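Local coordinates for G-protein interacting protein 1 (Dictyostelium discoideum, PDB 5Z1N) that probably binds heterotrimeric G proteins through their beta/gamma subunits, its C-terminal TNFAIP8-like helical domain, the part modelled here, enclosing a phospholipid, at residues A[21-29]-A[131-141]. Numbering follows the deposited sequence. Where two conformers were deposited one is given.
Sequences VKKIIKRVS and FLGSLDFFTKV. With PEF (di-palmitoyl-3-sn-phosphatidylethanolamine), chain B.
The ring of F137 is wedged between helix 21-28 and the end of a lipid tail. V28 CG2 meets its edge near the ring plane, a tight 3.3 Å from CE1, while on the lipid side CE2 lies 3.9 Å from C23 of the bound phosphatidylethanolamine. With CG anti to the backbone N (chi1 179°), F137 reaches across to helix 21-28, and its CZ settles 3.8 Å from I24 CG2. Replacing F137 by alanine removes the ring that V28 and I24 pack against, and would probably open a gap beside the acyl chain, its end freer to move. Further along, V141 CG2 touches both I24 CG2, at 3.6 Å, and V28 CG1. In one of its two conformers K140 runs past V28 in the opposite direction, laying its CG against the valine while its ammonium pairs with D144. I25 turns to the residues before the break at G133: its CG2 lies 3.8 Å from F131 CE1, and its CD1 touches L132 CD2. V21 shares that leucine and turns CG2 to the lipid, 3.6 Å from C17. No hydrogen bond joins the segments; the join is mostly aliphatic and aromatic, as suits the wall of a lipid pocket. Helices 21-28 and 135-141 cross at 85°; I25 and L132 also lean on helix 31-53, I24 and V141 on L151 of helix 151-158, and F138, beside the lipid tail, on helix 92-113.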
loop_
_atom_site.group_PDB
_atom_site.type_symbol
_atom_site.label_atom_id
_atom_site.label_comp_id
_atom_site.label_asym_id
_atom_site.label_seq_id
_atom_site.Cartn_x
_atom_site.Cartn_y
_atom_site.Cartn_z
ATOM N N VAL A 21 -7.175 1.540 4.873
ATOM C CA VAL A 21 -6.098 2.487 4.592
ATOM C C VAL A 21 -6.629 3.918 4.590
ATOM O O VAL A 21 -6.038 4.821 5.193
ATOM C CB VAL A 21 -5.418 2.144 3.254
ATOM C CG1 VAL A 21 -4.417 3.219 2.887
ATOM C CG2 VAL A 21 -4.738 0.797 3.344
ATOM N N LYS A 22 -7.763 4.139 3.919
ATOM C CA LYS A 22 -8.298 5.491 3.785
ATOM C C LYS A 22 -8.673 6.077 5.136
ATOM O O LYS A 22 -8.433 7.264 5.390
ATOM C CB LYS A 22 -9.510 5.500 2.857
ATOM C CG LYS A 22 -10.095 6.896 2.654
ATOM C CD LYS A 22 -11.308 6.891 1.740
ATOM C CE LYS A 22 -11.760 8.314 1.449
ATOM N NZ LYS A 22 -12.962 8.388 0.571
ATOM N N LYS A 23 -9.270 5.271 6.018
ATOM C CA LYS A 23 -9.612 5.795 7.338
ATOM C C LYS A 23 -8.357 6.192 8.105
ATOM O O LYS A 23 -8.315 7.258 8.743
ATOM C CB LYS A 23 -10.424 4.769 8.129
ATOM C CG LYS A 23 -10.850 5.263 9.507
ATOM C CD LYS A 23 -12.009 4.453 10.074
ATOM C CE LYS A 23 -11.626 2.993 10.291
ATOM N NZ LYS A 23 -12.798 2.167 10.720
ATOM N N ILE A 24 -7.312 5.360 8.035
ATOM C CA ILE A 24 -6.071 5.709 8.726
ATOM C C ILE A 24 -5.480 7.001 8.161
ATOM O O ILE A 24 -5.033 7.882 8.915
ATOM C CB ILE A 24 -5.081 4.534 8.648
ATOM C CG1 ILE A 24 -5.557 3.406 9.570
ATOM C CG2 ILE A 24 -3.683 4.983 9.027
ATOM C CD1 ILE A 24 -4.862 2.074 9.350
ATOM N N ILE A 25 -5.490 7.147 6.833
ATOM C CA ILE A 25 -4.968 8.366 6.215
ATOM C C ILE A 25 -5.762 9.580 6.677
ATOM O O ILE A 25 -5.187 10.633 6.984
ATOM C CB ILE A 25 -4.975 8.245 4.681
ATOM C CG1 ILE A 25 -4.033 7.136 4.221
ATOM C CG2 ILE A 25 -4.564 9.569 4.042
ATOM C CD1 ILE A 25 -4.012 6.966 2.723
ATOM N N LYS A 26 -7.093 9.460 6.717
ATOM C CA LYS A 26 -7.921 10.529 7.266
ATOM C C LYS A 26 -7.435 10.928 8.653
ATOM O O LYS A 26 -7.252 12.114 8.947
ATOM C CB LYS A 26 -9.387 10.093 7.330
ATOM C CG LYS A 26 -10.175 10.284 6.046
ATOM C CD LYS A 26 -11.675 10.369 6.315
ATOM C CE LYS A 26 -12.202 9.098 6.948
ATOM N NZ LYS A 26 -13.673 9.183 7.199
ATOM N N ARG A 27 -7.198 9.935 9.513
ATOM C CA ARG A 27 -6.802 10.238 10.884
ATOM C C ARG A 27 -5.436 10.914 10.960
ATOM O O ARG A 27 -5.222 11.767 11.829
ATOM C CB ARG A 27 -6.815 8.960 11.723
ATOM C CG ARG A 27 -8.197 8.331 11.871
ATOM C CD ARG A 27 -9.147 9.206 12.692
ATOM N NE ARG A 27 -9.855 10.195 11.878
ATOM C CZ ARG A 27 -11.026 9.979 11.286
ATOM N NH1 ARG A 27 -11.593 10.939 10.572
ATOM N NH2 ARG A 27 -11.628 8.803 11.404
ATOM N N VAL A 28 -4.502 10.567 10.073
ATOM C CA VAL A 28 -3.160 11.131 10.190
ATOM C C VAL A 28 -2.960 12.434 9.421
ATOM O O VAL A 28 -2.029 13.187 9.739
ATOM C CB VAL A 28 -2.088 10.127 9.733
ATOM C CG1 VAL A 28 -2.123 8.880 10.603
ATOM C CG2 VAL A 28 -2.284 9.793 8.277
ATOM N N SER A 29 -3.781 12.714 8.408
ATOM C CA SER A 29 -3.629 13.954 7.653
ATOM C C SER A 29 -4.967 14.672 7.511
ATOM O O SER A 29 -5.380 15.392 8.426
ATOM C CB SER A 29 -3.008 13.685 6.279
ATOM O OG SER A 29 -3.800 12.798 5.512
ATOM N N PHE A 131 3.889 8.534 -0.012
ATOM C CA PHE A 131 3.057 8.789 1.157
ATOM C C PHE A 131 2.754 7.496 1.905
ATOM O O PHE A 131 2.986 7.399 3.115
ATOM C CB PHE A 131 1.762 9.485 0.748
ATOM C CG PHE A 131 0.902 9.879 1.911
ATOM C CD1 PHE A 131 -0.062 9.016 2.404
ATOM C CD2 PHE A 131 1.067 11.111 2.519
ATOM C CE1 PHE A 131 -0.850 9.378 3.478
ATOM C CE2 PHE A 131 0.281 11.479 3.590
ATOM C CZ PHE A 131 -0.678 10.612 4.069
ATOM N N LEU A 132 2.235 6.489 1.195
ATOM C CA LEU A 132 1.796 5.259 1.852
ATOM C C LEU A 132 2.958 4.487 2.457
ATOM O O LEU A 132 2.768 3.748 3.431
ATOM C CB LEU A 132 1.054 4.364 0.861
ATOM C CG LEU A 132 -0.269 4.861 0.292
ATOM C CD1 LEU A 132 -0.663 3.979 -0.874
ATOM C CD2 LEU A 132 -1.347 4.867 1.362
ATOM N N GLY A 133 4.152 4.620 1.890
ATOM C CA GLY A 133 5.328 3.955 2.403
ATOM C C GLY A 133 6.226 4.831 3.244
ATOM O O GLY A 133 7.356 4.427 3.541
ATOM N N SER A 134 5.768 6.014 3.639
ATOM C CA SER A 134 6.611 6.936 4.384
ATOM C C SER A 134 6.847 6.431 5.801
ATOM O O SER A 134 5.909 6.024 6.492
ATOM C CB SER A 134 5.971 8.320 4.425
ATOM O OG SER A 134 6.624 9.147 5.370
ATOM N N LEU A 135 8.107 6.473 6.238
ATOM C CA LEU A 135 8.414 6.180 7.633
ATOM C C LEU A 135 7.734 7.166 8.577
ATOM O O LEU A 135 7.365 6.797 9.698
ATOM C CB LEU A 135 9.929 6.187 7.844
ATOM C CG LEU A 135 10.446 5.792 9.227
ATOM C CD1 LEU A 135 9.867 4.455 9.661
ATOM C CD2 LEU A 135 11.966 5.740 9.216
ATOM N N ASP A 136 7.553 8.420 8.148
ATOM C CA ASP A 136 6.828 9.383 8.978
ATOM C C ASP A 136 5.375 8.961 9.161
ATOM O O ASP A 136 4.816 9.077 10.263
ATOM C CB ASP A 136 6.894 10.775 8.355
ATOM C CG ASP A 136 8.312 11.282 8.207
ATOM O OD1 ASP A 136 9.156 10.968 9.067
ATOM O OD2 ASP A 136 8.579 12.001 7.227
ATOM N N PHE A 137 4.747 8.481 8.084
ATOM C CA PHE A 137 3.388 7.955 8.166
ATOM C C PHE A 137 3.316 6.804 9.161
ATOM O O PHE A 137 2.431 6.765 10.025
ATOM C CB PHE A 137 2.937 7.519 6.766
ATOM C CG PHE A 137 1.550 6.936 6.706
ATOM C CD1 PHE A 137 0.500 7.501 7.411
ATOM C CD2 PHE A 137 1.291 5.835 5.905
ATOM C CE1 PHE A 137 -0.773 6.959 7.335
ATOM C CE2 PHE A 137 0.021 5.297 5.823
ATOM C CZ PHE A 137 -1.013 5.861 6.539
ATOM N N PHE A 138 4.273 5.878 9.080
ATOM C CA PHE A 138 4.258 4.720 9.967
ATOM C C PHE A 138 4.439 5.135 11.423
ATOM O O PHE A 138 3.691 4.688 12.299
ATOM C CB PHE A 138 5.339 3.718 9.545
ATOM C CG PHE A 138 5.118 3.115 8.179
ATOM C CD1 PHE A 138 3.865 3.137 7.584
ATOM C CD2 PHE A 138 6.171 2.524 7.491
ATOM C CE1 PHE A 138 3.665 2.582 6.328
ATOM C CE2 PHE A 138 5.979 1.971 6.236
ATOM C CZ PHE A 138 4.723 1.996 5.654
ATOM N N THR A 139 5.421 5.999 11.709
ATOM C CA THR A 139 5.655 6.394 13.099
ATOM C C THR A 139 4.449 7.131 13.672
ATOM O O THR A 139 4.026 6.864 14.810
ATOM C CB THR A 139 6.919 7.249 13.218
ATOM O OG1 THR A 139 6.786 8.430 12.422
ATOM C CG2 THR A 139 8.144 6.467 12.762
ATOM N N LYS A 140 3.869 8.050 12.892
ATOM C CA LYS A 140 2.650 8.719 13.338
ATOM C C LYS A 140 1.547 7.709 13.630
ATOM O O LYS A 140 0.856 7.809 14.647
ATOM C CB LYS A 140 2.188 9.729 12.288
ATOM C CG LYS A 140 0.863 10.409 12.612
ATOM C CD LYS A 140 1.067 11.666 13.447
ATOM C CE LYS A 140 -0.265 12.276 13.872
ATOM N NZ LYS A 140 -0.068 13.339 14.898
ATOM N N VAL A 141 1.373 6.723 12.750
ATOM C CA VAL A 141 0.329 5.720 12.945
ATOM C C VAL A 141 0.570 4.933 14.229
ATOM O O VAL A 141 -0.348 4.714 15.029
ATOM C CB VAL A 141 0.252 4.794 11.717
ATOM C CG1 VAL A 141 -0.415 3.476 12.071
ATOM C CG2 VAL A 141 -0.492 5.490 10.584
HETATM C C2 PEF B . -7.700 -7.793 -5.636
HETATM C C1 PEF B . -7.109 -8.653 -6.746
HETATM N N PEF B . -5.709 -14.420 -6.583
HETATM C C3 PEF B . -8.336 -8.643 -4.548
HETATM C C4 PEF B . -5.437 -12.262 -7.645
HETATM C C5 PEF B . -5.112 -13.748 -7.717
HETATM C C10 PEF B . -7.012 -5.697 -4.724
HETATM C C11 PEF B . -5.936 -4.710 -4.346
HETATM C C12 PEF B . -6.219 -4.040 -3.005
HETATM C C13 PEF B . -4.948 -3.323 -2.560
HETATM C C14 PEF B . -5.130 -2.474 -1.307
HETATM C C15 PEF B . -3.754 -2.106 -0.759
HETATM C C16 PEF B . -3.841 -1.156 0.427
HETATM C C17 PEF B . -2.526 -1.108 1.201
HETATM C C18 PEF B . -1.319 -0.973 0.278
HETATM C C19 PEF B . -0.249 -0.075 0.891
HETATM C C20 PEF B . 0.098 -0.479 2.320
HETATM C C21 PEF B . 0.031 0.729 3.248
HETATM C C22 PEF B . 0.247 0.329 4.703
HETATM C C23 PEF B . -0.200 1.440 5.649
HETATM C C24 PEF B . 0.132 1.087 7.093
HETATM C C25 PEF B . -0.459 2.094 8.055
HETATM C C30 PEF B . -6.949 -8.583 -2.500
HETATM C C31 PEF B . -5.856 -9.159 -1.633
HETATM C C32 PEF B . -4.586 -8.329 -1.778
HETATM C C33 PEF B . -3.950 -8.520 -3.149
HETATM C C34 PEF B . -3.152 -7.284 -3.550
HETATM C C35 PEF B . -2.344 -7.534 -4.819
HETATM C C36 PEF B . -2.040 -6.229 -5.547
HETATM C C37 PEF B . -0.879 -6.379 -6.525
HETATM C C38 PEF B . -0.718 -5.120 -7.373
HETATM C C39 PEF B . 0.708 -4.584 -7.313
HETATM C C40 PEF B . 0.892 -3.349 -8.191
HETATM C C41 PEF B . -0.020 -2.203 -7.767
HETATM C C42 PEF B . 0.292 -1.709 -6.357
HETATM C C43 PEF B . -0.497 -0.445 -6.041
HETATM C C44 PEF B . -0.231 0.045 -4.624
HETATM C C45 PEF B . -0.842 1.413 -4.407
HETATM O O4 PEF B . -8.186 -5.377 -4.763
HETATM O O5 PEF B . -7.552 -7.577 -2.163
HETATM O O2 PEF B . -6.634 -7.060 -5.049
HETATM O O3 PEF B . -7.285 -9.205 -3.768
HETATM O O1P PEF B . -8.900 -11.329 -8.666
HETATM O O2P PEF B . -6.539 -10.223 -9.016
HETATM O O3P PEF B . -7.837 -9.868 -6.867
HETATM O O4P PEF B . -6.830 -12.076 -7.397
HETATM P P PEF B . -7.573 -10.850 -8.116
#